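Local coordinates for protein 3-methyladenine DNA glycosylase (Helicobacter pylori, PDB 1PU6) that acts as a 3-methyladenine DNA glycosylase of the helix-hairpin-helix superfamily, excising alkylated bases from DNA in base excision repair, at residues F5-K9 / S184-Y189; L69-Y74 / S101-L105; I75-A81 / A94-I98; F174-Q179 / L198-F202. All blocks are in the same frame, centred on the assembly; numbering follows the deposited sequence.

Contact 1. Residues F5-K9 / S184-Y189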
loop_
_atom_site.group_PDB
_atom_site.type_symbol
_atom_site.label_atom_id
_atom_site.label_comp_id
_atom_site.label_asym_id
_atom_site.label_seq_id
_atom_site.Cartn_x
_atom_site.Cartn_y
_atom_site.Cartn_z
ATOM N N PHE A 5 -4.291 14.767 13.612
ATOM C CA PHE A 5 -3.364 14.506 14.713
ATOM C C PHE A 5 -4.117 14.006 15.935
ATOM O O PHE A 5 -3.665 13.083 16.624
ATOM C CB PHE A 5 -2.508 15.752 15.055
ATOM C CG PHE A 5 -1.563 15.523 16.195
ATOM C CD1 PHE A 5 -1.651 16.294 17.351
ATOM C CD2 PHE A 5 -0.624 14.495 16.140
ATOM C CE1 PHE A 5 -0.754 16.050 18.447
ATOM C CE2 PHE A 5 0.242 14.250 17.208
ATOM C CZ PHE A 5 0.181 15.021 18.343
ATOM N N GLU A 6 -5.305 14.560 16.176
ATOM C CA GLU A 6 -6.188 14.004 17.236
ATOM C C GLU A 6 -6.597 12.538 17.013
ATOM O O GLU A 6 -6.590 11.731 17.982
ATOM C CB GLU A 6 -7.393 14.892 17.496
ATOM C CG GLU A 6 -7.008 16.334 17.834
ATOM C CD GLU A 6 -6.306 16.454 19.183
ATOM O OE1 GLU A 6 -5.431 17.343 19.307
ATOM O OE2 GLU A 6 -6.617 15.662 20.124
ATOM N N ILE A 7 -6.885 12.196 15.753
ATOM C CA ILE A 7 -7.271 10.839 15.380
ATOM C C ILE A 7 -6.056 9.916 15.585
ATOM O O ILE A 7 -6.215 8.819 16.132
ATOM C CB ILE A 7 -7.777 10.793 13.909
ATOM C CG1 ILE A 7 -9.098 11.580 13.793
ATOM C CG2 ILE A 7 -7.941 9.333 13.403
ATOM C CD1 ILE A 7 -9.567 11.791 12.372
ATOM N N LEU A 8 -4.868 10.353 15.128
ATOM C CA LEU A 8 -3.643 9.559 15.313
ATOM C C LEU A 8 -3.419 9.243 16.802
ATOM O O LEU A 8 -3.188 8.065 17.175
ATOM C CB LEU A 8 -2.416 10.257 14.731
ATOM C CG LEU A 8 -1.075 9.526 14.978
ATOM C CD1 LEU A 8 -1.071 8.060 14.440
ATOM C CD2 LEU A 8 0.109 10.295 14.328
ATOM N N LYS A 9 -3.496 10.262 17.666
ATOM C CA LYS A 9 -3.337 9.988 19.102
ATOM C C LYS A 9 -4.373 8.965 19.623
ATOM O O LYS A 9 -4.032 8.041 20.412
ATOM C CB LYS A 9 -3.437 11.317 19.900
ATOM C CG LYS A 9 -2.234 12.225 19.717
ATOM C CD LYS A 9 -2.247 13.446 20.652
ATOM C CE LYS A 9 -3.322 14.426 20.214
ATOM N NZ LYS A 9 -3.484 15.610 21.114
ATOM N N SER A 184 5.252 16.860 17.545
ATOM C CA SER A 184 4.428 16.057 18.466
ATOM C C SER A 184 4.168 14.670 17.949
ATOM O O SER A 184 4.148 13.666 18.720
ATOM C CB SER A 184 3.105 16.781 18.730
ATOM O OG SER A 184 3.340 18.001 19.415
ATOM N N ALA A 185 3.921 14.591 16.635
ATOM C CA ALA A 185 3.573 13.279 16.001
ATOM C C ALA A 185 4.802 12.362 16.091
ATOM O O ALA A 185 4.701 11.202 16.497
ATOM C CB ALA A 185 3.118 13.500 14.582
ATOM N N LEU A 186 5.978 12.911 15.785
ATOM C CA LEU A 186 7.208 12.104 15.830
ATOM C C LEU A 186 7.563 11.694 17.282
ATOM O O LEU A 186 8.127 10.594 17.551
ATOM C CB LEU A 186 8.377 12.876 15.198
ATOM C CG LEU A 186 8.178 13.055 13.677
ATOM C CD1 LEU A 186 9.285 13.957 13.155
ATOM C CD2 LEU A 186 8.139 11.745 12.873
ATOM N N ALA A 187 7.165 12.543 18.239
ATOM C CA ALA A 187 7.425 12.233 19.653
ATOM C C ALA A 187 6.565 11.070 20.190
ATOM O O ALA A 187 6.949 10.410 21.216
ATOM C CB ALA A 187 7.258 13.522 20.480
ATOM N N LEU A 188 5.447 10.762 19.515
ATOM C CA LEU A 188 4.649 9.557 19.849
ATOM C C LEU A 188 5.482 8.269 19.751
ATOM O O LEU A 188 5.143 7.234 20.401
ATOM C CB LEU A 188 3.426 9.396 18.911
ATOM C CG LEU A 188 2.308 10.452 18.990
ATOM C CD1 LEU A 188 1.277 10.132 17.943
ATOM C CD2 LEU A 188 1.668 10.417 20.409
ATOM N N TYR A 189 6.555 8.337 18.954
ATOM C CA TYR A 189 7.449 7.213 18.742
ATOM C C TYR A 189 8.842 7.502 19.288
ATOM O O TYR A 189 9.822 6.874 18.857
ATOM C CB TYR A 189 7.508 6.919 17.223
ATOM C CG TYR A 189 6.147 6.562 16.652
ATOM C CD1 TYR A 189 5.643 5.231 16.692
ATOM C CD2 TYR A 189 5.332 7.562 16.093
ATOM C CE1 TYR A 189 4.355 4.918 16.136
ATOM C CE2 TYR A 189 4.070 7.274 15.583
ATOM C CZ TYR A 189 3.575 5.951 15.606
ATOM O OH TYR A 189 2.304 5.714 15.088
#
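The ring of Phe-5 meets the 184-189 segment at a slant through its far carbons, with CZ 3.4 Å from Ser-184 CB and CE2 3.7 Å from Ala-185 CA. One face of the ring carries Lys-9 CG, which lies 3.9 Å above the plane and is displaced toward the rim. The second flat group, the phenol of Tyr-189, touches helix 4-12 by its oxygen alone: OH stands 4.2 Å from Leu-8 CD1, and it is hydrogen-bonded to the carboxylated lysine at position 205.

Phe-5 leaves its helix at a tangent to the neighbour. It is the torsion that brings the ring across, with CG placed trans to the backbone nitrogen (chi1 179°). The amine of Lys-9 turns back along its own helix to form a salt bridge with Glu-6, NZ to OE1 3.2 Å, approaching from above the carboxylate plane, 37° out of it. That bond ties down the far end of the chain whose CG rests on the ring.

Beside the ring, Leu-8 and Leu-188 lie alongside, pointing opposite ways, and Leu-188 CD1 lies 3.8 Å from Leu-8 CD2. Ala-185 CB fills in next to the ring, 4.0 Å from Phe-5 CE2. No hydrogen bond crosses between the segments. Leu-198 of helix 195-203 touches Leu-8, Ala-185 and Tyr-189. An N-terminal helix packed in this way against helices from late in the chain is characteristic of the two-domain HhH-GPD glycosylase fold, where one all-helical domain draws on both chain ends.

Contact 2. Residues L69-Y74 / S101-L105; sequences LKKIAY and SGNIL. Unlike the reference sequence in segment 101-105: Gly-102 (reference Lys).
Leu-105 drops as a knob into a hole on helix 65-74 lined by Leu-69, Lys-70, Ala-73 and Tyr-74, a helix-helix packing within the all-helical HhH-GPD fold. The short axes of 69-74 and 101-105 come within 8.6 Å and run at 124° to one another, nearer perpendicular than antiparallel. The CA atoms of Ala-73 and Gly-102 are 4.7 Å apart; Gly-102 departs from the reference sequence, which has lysine here.

Of the two methyls of Leu-105, CD1 presses on Ala-73 CB at 3.6 Å and also brushes the ring of Tyr-74, while CD2 meets Leu-69 CD2 at 3.6 Å. Both lie near CG of Lys-70, which adds the aliphatic base of its chain, set crosswise to the leucine.

Leu-69 forms one wall of that hole, its side chain running antiparallel to that of Leu-105. A chi1 of 171° turns its CG away from the backbone nitrogen, which carries both methyls over to the partner helix although the first bond of the side chain runs along the interface. CD2 also meets Ile-104 CG2 at 3.8 Å, and CD1 rests at the same distance from Ser-101 CB. Phe-31 of helix 31-39 and Phe-111 of helix 111-117 touch Leu-69 from outside.

Ser-101 is the third large contributor. Its CB lies against the backbone of Ala-73, and its hydroxyl is hydrogen-bonded to Leu-97 O one turn back in its own helix. The same oxygen, Ser-101 OG, is 3.3 Å from Ile-72 CG2.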
loop_
_atom_site.group_PDB
_atom_site.type_symbol
_atom_site.label_atom_id
_atom_site.label_comp_id
_atom_site.label_asym_id
_atom_site.label_seq_id
_atom_site.Cartn_x
_atom_site.Cartn_y
_atom_site.Cartn_z
ATOM N N LEU A 69 11.539 -8.596 -10.359
ATOM C CA LEU A 69 10.970 -7.592 -11.257
ATOM C C LEU A 69 11.021 -8.113 -12.704
ATOM O O LEU A 69 10.041 -8.013 -13.477
ATOM C CB LEU A 69 11.741 -6.251 -11.095
ATOM C CG LEU A 69 11.436 -5.141 -12.111
ATOM C CD1 LEU A 69 9.945 -4.722 -12.077
ATOM C CD2 LEU A 69 12.364 -3.916 -11.840
ATOM N N LYS A 70 12.161 -8.650 -13.091
ATOM C CA LYS A 70 12.287 -9.179 -14.448
ATOM C C LYS A 70 11.374 -10.406 -14.666
ATOM O O LYS A 70 10.836 -10.574 -15.763
ATOM C CB LYS A 70 13.763 -9.507 -14.763
ATOM C CG LYS A 70 14.622 -8.252 -14.858
ATOM C CD LYS A 70 16.018 -8.589 -15.392
ATOM C CE LYS A 70 16.852 -7.332 -15.613
ATOM N NZ LYS A 70 17.307 -6.711 -14.344
ATOM N N LYS A 71 11.187 -11.263 -13.657
ATOM C CA LYS A 71 10.305 -12.425 -13.858
ATOM C C LYS A 71 8.869 -11.995 -14.146
ATOM O O LYS A 71 8.211 -12.616 -14.968
ATOM C CB LYS A 71 10.300 -13.272 -12.589
ATOM C CG LYS A 71 11.596 -14.019 -12.364
ATOM C CD LYS A 71 11.553 -15.291 -13.196
ATOM C CE LYS A 71 10.648 -16.378 -12.577
ATOM N N ILE A 72 8.366 -10.959 -13.474
ATOM C CA ILE A 72 7.020 -10.529 -13.775
ATOM C C ILE A 72 6.939 -9.811 -15.112
ATOM O O ILE A 72 5.945 -9.977 -15.852
ATOM C CB ILE A 72 6.462 -9.605 -12.633
ATOM C CG1 ILE A 72 6.435 -10.433 -11.332
ATOM C CG2 ILE A 72 5.058 -9.027 -13.013
ATOM C CD1 ILE A 72 5.497 -11.683 -11.346
ATOM N N ALA A 73 7.961 -9.038 -15.446
ATOM C CA ALA A 73 7.911 -8.307 -16.741
ATOM C C ALA A 73 7.864 -9.271 -17.916
ATOM O O ALA A 73 7.236 -8.954 -18.957
ATOM C CB ALA A 73 9.154 -7.345 -16.907
ATOM N N TYR A 74 8.514 -10.440 -17.776
ATOM C CA TYR A 74 8.649 -11.348 -18.920
ATOM C C TYR A 74 7.825 -12.661 -18.853
ATOM O O TYR A 74 7.883 -13.472 -19.790
ATOM C CB TYR A 74 10.149 -11.625 -19.211
ATOM C CG TYR A 74 10.885 -10.402 -19.691
ATOM C CD1 TYR A 74 10.864 -10.049 -21.059
ATOM C CD2 TYR A 74 11.544 -9.560 -18.788
ATOM C CE1 TYR A 74 11.534 -8.904 -21.513
ATOM C CE2 TYR A 74 12.238 -8.407 -19.238
ATOM C CZ TYR A 74 12.210 -8.088 -20.590
ATOM O OH TYR A 74 12.847 -6.955 -21.043
ATOM N N SER A 101 5.642 -3.754 -14.641
ATOM C CA SER A 101 7.001 -4.220 -14.451
ATOM C C SER A 101 7.886 -3.899 -15.656
ATOM O O SER A 101 9.023 -3.470 -15.490
ATOM C CB SER A 101 6.996 -5.741 -14.171
ATOM O OG SER A 101 6.319 -5.952 -12.903
ATOM N N GLY A 102 7.382 -4.134 -16.874
ATOM C CA GLY A 102 8.137 -3.759 -18.066
ATOM C C GLY A 102 8.458 -2.254 -18.123
ATOM O O GLY A 102 9.550 -1.838 -18.538
ATOM N N ASN A 103 7.514 -1.423 -17.703
ATOM C CA ASN A 103 7.757 0.030 -17.800
ATOM C C ASN A 103 8.705 0.519 -16.703
ATOM O O ASN A 103 9.455 1.489 -16.888
ATOM C CB ASN A 103 6.414 0.797 -17.758
ATOM C CG ASN A 103 5.747 0.841 -19.092
ATOM O OD1 ASN A 103 6.414 0.836 -20.140
ATOM N ND2 ASN A 103 4.451 0.905 -19.104
ATOM N N ILE A 104 8.721 -0.177 -15.561
ATOM C CA ILE A 104 9.721 0.174 -14.524
ATOM C C ILE A 104 11.125 -0.069 -15.078
ATOM O O ILE A 104 12.046 0.745 -14.923
ATOM C CB ILE A 104 9.525 -0.660 -13.234
ATOM C CG1 ILE A 104 8.240 -0.229 -12.520
ATOM C CG2 ILE A 104 10.767 -0.494 -12.280
ATOM C CD1 ILE A 104 7.901 -1.134 -11.297
ATOM N N LEU A 105 11.313 -1.208 -15.722
ATOM C CA LEU A 105 12.646 -1.499 -16.308
ATOM C C LEU A 105 13.011 -0.468 -17.372
ATOM O O LEU A 105 14.177 0.029 -17.421
ATOM C CB LEU A 105 12.644 -2.925 -16.894
ATOM C CG LEU A 105 12.589 -4.050 -15.831
ATOM C CD1 LEU A 105 12.165 -5.402 -16.450
ATOM C CD2 LEU A 105 13.952 -4.178 -15.098
#

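Contact 3. Residues I75-A81 / A94-I98; sequences IEFSKLA and AKRLI
This is an apolar helix-against-helix contact near one end of the molecule, where Phe-77, Leu-80 and Ala-81 of the short helix 77-83 close on Ala-94 and Ile-98 in the first half of the long helix 90-108. The axes of 77-81 and 94-98 pass 9.6 Å apart at 115°, and no hydrogen bond joins the two segments.

Ala-94 is the small residue at the crossing. Its CB is 3.8 Å from Phe-77 CE2 and 4.0 Å from Ala-81 CB, with Leu-80 CG also beside it. The Phe-77 ring reaches this place because its chi1 of 173° sets CG beside the carbonyl carbon; it meets Ala-94 and Lys-95 at a slant, and CE2 is 3.7 Å from Lys-95 N. The amine of Lys-95 turns elsewhere, to a salt bridge with Asp-99.

Both helices belong to the HhH-GPD glycosylase fold, and the chain between them is short, so the pair is a local turn-back of the polypeptide. Glu-76 sits at the N-cap of helix 77-83, and its carbonyl oxygen takes the N-H of Leu-80.

Leu-80 packs flank to flank with Ile-98, Leu-80 CD2 lying 3.6 Å from Ile-98 CG1. The same methyl is close to the carbonyl oxygen of Ala-94 and to Leu-97 CB. Ile-75, from the turn before the helix, lies across Ile-98 and sets CG2 3.9 Å from Ile-98 CG1. Leu-97 also touches Leu-35, Val-38 and Leu-39 of helix 31-39.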
loop_
_atom_site.group_PDB
_atom_site.type_symbol
_atom_site.label_atom_id
_atom_site.label_comp_id
_atom_site.label_asym_id
_atom_site.label_seq_id
_atom_site.Cartn_x
_atom_site.Cartn_y
_atom_site.Cartn_z
ATOM N N ILE A 75 7.023 -12.851 -17.803
ATOM C CA ILE A 75 6.226 -14.091 -17.632
ATOM C C ILE A 75 5.137 -14.282 -18.686
ATOM O O ILE A 75 4.589 -13.272 -19.163
ATOM C CB ILE A 75 5.591 -14.100 -16.209
ATOM C CG1 ILE A 75 5.059 -15.501 -15.863
ATOM C CG2 ILE A 75 4.483 -13.041 -16.057
ATOM C CD1 ILE A 75 4.761 -15.635 -14.382
ATOM N N GLU A 76 4.817 -15.548 -19.034
ATOM C CA GLU A 76 3.661 -15.856 -19.861
ATOM C C GLU A 76 2.383 -15.377 -19.162
ATOM O O GLU A 76 2.146 -15.691 -18.018
ATOM C CB GLU A 76 3.588 -17.391 -20.087
ATOM C CG GLU A 76 2.453 -17.851 -20.993
ATOM N N PHE A 77 1.551 -14.644 -19.904
ATOM C CA PHE A 77 0.337 -14.079 -19.339
ATOM C C PHE A 77 -0.540 -15.171 -18.646
ATOM O O PHE A 77 -0.989 -14.994 -17.507
ATOM C CB PHE A 77 -0.468 -13.381 -20.454
ATOM C CG PHE A 77 -1.805 -12.906 -19.997
ATOM C CD1 PHE A 77 -2.893 -13.767 -20.065
ATOM C CD2 PHE A 77 -1.978 -11.621 -19.461
ATOM C CE1 PHE A 77 -4.179 -13.350 -19.625
ATOM C CE2 PHE A 77 -3.266 -11.182 -19.037
ATOM C CZ PHE A 77 -4.360 -12.056 -19.128
ATOM N N SER A 78 -0.812 -16.296 -19.347
ATOM C CA SER A 78 -1.763 -17.263 -18.776
ATOM C C SER A 78 -1.231 -17.881 -17.477
ATOM O O SER A 78 -2.026 -18.275 -16.624
ATOM C CB SER A 78 -2.106 -18.359 -19.780
ATOM O OG SER A 78 -0.998 -19.233 -19.996
ATOM N N LYS A 79 0.100 -17.982 -17.347
ATOM C CA LYS A 79 0.705 -18.526 -16.137
ATOM C C LYS A 79 0.490 -17.580 -14.935
ATOM O O LYS A 79 0.160 -18.006 -13.833
ATOM C CB LYS A 79 2.199 -18.712 -16.372
ATOM C CG LYS A 79 2.967 -19.342 -15.217
ATOM C CD LYS A 79 4.429 -19.533 -15.651
ATOM C CE LYS A 79 5.245 -20.195 -14.542
ATOM N NZ LYS A 79 6.682 -20.278 -14.942
ATOM N N LEU A 80 0.699 -16.283 -15.165
ATOM C CA LEU A 80 0.497 -15.307 -14.123
ATOM C C LEU A 80 -0.983 -15.244 -13.767
ATOM O O LEU A 80 -1.325 -15.207 -12.561
ATOM C CB LEU A 80 1.036 -13.905 -14.532
ATOM C CG LEU A 80 0.910 -12.809 -13.488
ATOM C CD1 LEU A 80 1.683 -13.158 -12.207
ATOM C CD2 LEU A 80 1.428 -11.467 -14.052
ATOM N N ALA A 81 -1.846 -15.279 -14.784
ATOM C CA ALA A 81 -3.293 -15.138 -14.541
ATOM C C ALA A 81 -3.797 -16.296 -13.669
ATOM O O ALA A 81 -4.592 -16.066 -12.729
ATOM C CB ALA A 81 -4.076 -15.071 -15.888
ATOM N N ALA A 94 -3.238 -9.559 -14.096
ATOM C CA ALA A 94 -2.031 -10.102 -14.727
ATOM C C ALA A 94 -1.467 -9.113 -15.741
ATOM O O ALA A 94 -0.259 -8.814 -15.720
ATOM C CB ALA A 94 -2.313 -11.494 -15.394
ATOM N N LYS A 95 -2.308 -8.592 -16.633
ATOM C CA LYS A 95 -1.798 -7.644 -17.613
ATOM C C LYS A 95 -1.226 -6.340 -16.928
ATOM O O LYS A 95 -0.184 -5.806 -17.319
ATOM C CB LYS A 95 -2.903 -7.254 -18.612
ATOM C CG LYS A 95 -2.409 -6.131 -19.590
ATOM C CD LYS A 95 -3.311 -6.051 -20.797
ATOM C CE LYS A 95 -2.953 -4.846 -21.668
ATOM N NZ LYS A 95 -1.578 -4.948 -22.314
ATOM N N ARG A 96 -1.931 -5.869 -15.922
ATOM C CA ARG A 96 -1.501 -4.641 -15.233
ATOM C C ARG A 96 -0.102 -4.840 -14.601
ATOM O O ARG A 96 0.753 -3.941 -14.690
ATOM C CB ARG A 96 -2.471 -4.363 -14.101
ATOM C CG ARG A 96 -2.298 -3.038 -13.487
ATOM C CD ARG A 96 -3.461 -2.786 -12.474
ATOM N NE ARG A 96 -4.780 -3.055 -13.120
ATOM C CZ ARG A 96 -5.882 -3.388 -12.459
ATOM N NH1 ARG A 96 -5.861 -3.523 -11.148
ATOM N NH2 ARG A 96 -7.040 -3.557 -13.119
ATOM N N LEU A 97 0.120 -6.007 -13.953
ATOM C CA LEU A 97 1.468 -6.326 -13.378
ATOM C C LEU A 97 2.579 -6.450 -14.416
ATOM O O LEU A 97 3.702 -5.968 -14.230
ATOM C CB LEU A 97 1.416 -7.633 -12.553
ATOM C CG LEU A 97 0.704 -7.459 -11.232
ATOM C CD1 LEU A 97 0.542 -8.861 -10.585
ATOM C CD2 LEU A 97 1.404 -6.454 -10.298
ATOM N N ILE A 98 2.274 -7.166 -15.505
ATOM C CA ILE A 98 3.260 -7.346 -16.577
ATOM C C ILE A 98 3.659 -6.008 -17.205
ATOM O O ILE A 98 4.869 -5.708 -17.390
ATOM C CB ILE A 98 2.713 -8.337 -17.626
ATOM C CG1 ILE A 98 2.677 -9.738 -17.012
ATOM C CG2 ILE A 98 3.556 -8.306 -18.897
ATOM C CD1 ILE A 98 1.832 -10.754 -17.844
#

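Contact 4. Residues F174-Q179 / L198-F202; sequences FEKGVQ and LYARF
Leu-198 opens the interface by laying CD2 against Val-178 CG1 at 4.0 Å, the two branched side chains overlapping side by side. Beyond it, Leu-8 and Ala-185 from two other helices touch the same leucine.

Tyr-199 follows, its hydroxyl reaching the backbone of helix 167-179. Its CE2 is 4.0 Å from Val-178 CB, and the ring lies across the Glu-175 side chain, with CB and CG of Glu-175 lying by the phenol end. Glu-175 sends its carboxylate elsewhere, OE1 accepting the N-H of Met-147. A water bonds in the plane of the tyrosine ring, 2.9 Å from Tyr-199 OH, and donates to Gln-179 OE1 at 2.8 Å, so it bridges the two helices. The phenol oxygen also lies 3.5 Å from Glu-175 O, a weak hydrogen bond at best.

These side chains span a wide gap: the axes of 174-179 and 198-202 approach no closer than 11.9 Å, at 130° to each other. Large aromatic residues fill the space between helices 167-179 and 195-203 in this buried part of the HhH-GPD-type fold.

One turn on, the first torsion of Phe-202 (chi1 -168°) points CG away from its own backbone N-H and brings the ring against both Val-178 CG2 and Phe-174. Phe-174 turns an edge to the face of Phe-202 in an offset T-shaped pair, centroids 5.7 Å apart and planes at 79°. Here Phe-174 CD1 comes 3.7 Å from Phe-202 CZ, while Ser-153 and Leu-157 of helix 151-159 touch the Phe-174 ring and Ile-7 touches Phe-202.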
loop_
_atom_site.group_PDB
_atom_site.type_symbol
_atom_site.label_atom_id
_atom_site.label_comp_id
_atom_site.label_asym_id
_atom_site.label_seq_id
_atom_site.Cartn_x
_atom_site.Cartn_y
_atom_site.Cartn_z
ATOM N N PHE A 174 -5.756 13.937 6.050
ATOM C CA PHE A 174 -4.959 13.047 6.941
ATOM C C PHE A 174 -3.486 13.497 7.063
ATOM O O PHE A 174 -2.931 13.557 8.177
ATOM C CB PHE A 174 -5.107 11.585 6.520
ATOM C CG PHE A 174 -6.324 10.914 7.119
ATOM C CD1 PHE A 174 -6.337 10.538 8.467
ATOM C CD2 PHE A 174 -7.483 10.673 6.341
ATOM C CE1 PHE A 174 -7.480 9.941 9.057
ATOM C CE2 PHE A 174 -8.637 10.052 6.894
ATOM C CZ PHE A 174 -8.639 9.691 8.263
ATOM N N GLU A 175 -2.890 13.928 5.953
ATOM C CA GLU A 175 -1.480 14.378 5.986
ATOM C C GLU A 175 -1.288 15.680 6.749
ATOM O O GLU A 175 -0.327 15.819 7.530
ATOM C CB GLU A 175 -0.893 14.529 4.559
ATOM C CG GLU A 175 -0.679 13.156 3.916
ATOM C CD GLU A 175 -0.188 13.213 2.463
ATOM O OE1 GLU A 175 0.000 12.131 1.814
ATOM O OE2 GLU A 175 0.030 14.343 1.967
ATOM N N LYS A 176 -2.133 16.666 6.456
ATOM C CA LYS A 176 -1.859 18.005 6.983
ATOM C C LYS A 176 -1.906 18.106 8.526
ATOM O O LYS A 176 -1.148 18.885 9.118
ATOM C CB LYS A 176 -2.761 19.050 6.307
ATOM C CG LYS A 176 -4.180 19.155 6.812
ATOM C CD LYS A 176 -5.038 19.959 5.776
ATOM C CE LYS A 176 -6.078 20.884 6.397
ATOM N NZ LYS A 176 -5.467 21.942 7.278
ATOM N N GLY A 177 -2.780 17.333 9.173
ATOM C CA GLY A 177 -2.835 17.352 10.634
ATOM C C GLY A 177 -1.513 16.864 11.231
ATOM O O GLY A 177 -1.060 17.373 12.242
ATOM N N VAL A 178 -0.892 15.876 10.585
ATOM C CA VAL A 178 0.415 15.393 11.044
ATOM C C VAL A 178 1.495 16.484 10.759
ATOM O O VAL A 178 2.328 16.820 11.631
ATOM C CB VAL A 178 0.770 14.043 10.384
ATOM C CG1 VAL A 178 2.185 13.592 10.809
ATOM C CG2 VAL A 178 -0.267 12.966 10.763
ATOM N N GLN A 179 1.508 17.020 9.540
ATOM C CA GLN A 179 2.499 18.067 9.183
ATOM C C GLN A 179 2.447 19.269 10.126
ATOM O O GLN A 179 3.488 19.853 10.520
ATOM C CB GLN A 179 2.264 18.568 7.752
ATOM C CG GLN A 179 2.496 17.506 6.667
ATOM C CD GLN A 179 1.899 17.923 5.264
ATOM O OE1 GLN A 179 2.088 17.222 4.285
ATOM N NE2 GLN A 179 1.212 19.086 5.200
ATOM N N LEU A 198 5.702 6.593 9.942
ATOM C CA LEU A 198 4.525 7.033 10.673
ATOM C C LEU A 198 3.233 6.918 9.788
ATOM O O LEU A 198 2.219 6.380 10.227
ATOM C CB LEU A 198 4.718 8.462 11.228
ATOM C CG LEU A 198 3.609 8.989 12.123
ATOM C CD1 LEU A 198 4.262 10.124 13.104
ATOM C CD2 LEU A 198 2.489 9.599 11.319
ATOM N N TYR A 199 3.281 7.422 8.545
ATOM C CA TYR A 199 2.089 7.320 7.679
ATOM C C TYR A 199 1.741 5.830 7.368
ATOM O O TYR A 199 0.552 5.462 7.309
ATOM C CB TYR A 199 2.366 8.070 6.363
ATOM C CG TYR A 199 2.332 9.575 6.420
ATOM C CD1 TYR A 199 3.099 10.320 5.528
ATOM C CD2 TYR A 199 1.476 10.260 7.265
ATOM C CE1 TYR A 199 3.073 11.711 5.511
ATOM C CE2 TYR A 199 1.422 11.701 7.258
ATOM C CZ TYR A 199 2.226 12.400 6.357
ATOM O OH TYR A 199 2.205 13.810 6.308
ATOM N N ALA A 200 2.771 4.987 7.207
ATOM C CA ALA A 200 2.553 3.533 6.988
ATOM C C ALA A 200 1.737 2.943 8.120
ATOM O O ALA A 200 0.739 2.203 7.894
ATOM C CB ALA A 200 3.923 2.815 6.849
ATOM N N ARG A 201 2.134 3.281 9.346
ATOM C CA ARG A 201 1.453 2.728 10.531
ATOM C C ARG A 201 0.064 3.366 10.716
ATOM O O ARG A 201 -0.873 2.689 11.154
ATOM C CB ARG A 201 2.327 2.931 11.758
ATOM C CG ARG A 201 3.621 2.044 11.753
ATOM C CD ARG A 201 4.470 2.216 12.943
ATOM N NE ARG A 201 3.781 1.575 14.120
ATOM C CZ ARG A 201 3.904 0.290 14.455
ATOM N NH1 ARG A 201 4.689 -0.539 13.807
ATOM N NH2 ARG A 201 3.243 -0.165 15.554
ATOM N N PHE A 202 -0.053 4.676 10.475
ATOM C CA PHE A 202 -1.334 5.382 10.664
ATOM C C PHE A 202 -2.434 4.761 9.756
ATOM O O PHE A 202 -3.563 4.411 10.235
ATOM C CB PHE A 202 -1.091 6.897 10.371
ATOM C CG PHE A 202 -2.212 7.825 10.771
ATOM C CD1 PHE A 202 -2.044 9.223 10.533
ATOM C CD2 PHE A 202 -3.388 7.403 11.365
ATOM C CE1 PHE A 202 -3.026 10.168 10.816
ATOM C CE2 PHE A 202 -4.430 8.346 11.707
ATOM C CZ PHE A 202 -4.228 9.749 11.436
HETATM O O HOH W 1 3.838 15.100 4.295
#

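In the fold
The four contacts fall into two groups on opposite sides of the chain's centre. Contacts 2 and 3 have centres about 11 Å apart, share helix 90-108 and touch through Ile-72 and Ile-98; contact 3 is nested inside the loop closed by contact 2. Contacts 1 and 4 have centres about 9 Å apart and touch through Leu-8 and Phe-202, their segments alternating along the chain. Contact 1 joins the first helix to one 175 residues later, so the loop it closes encloses contacts 2 and 3, their centres about 38 and 41 Å from its own. This agrees with the HhH-GPD plan of two helical domains: one local in sequence, the other assembled from both ends of the chain.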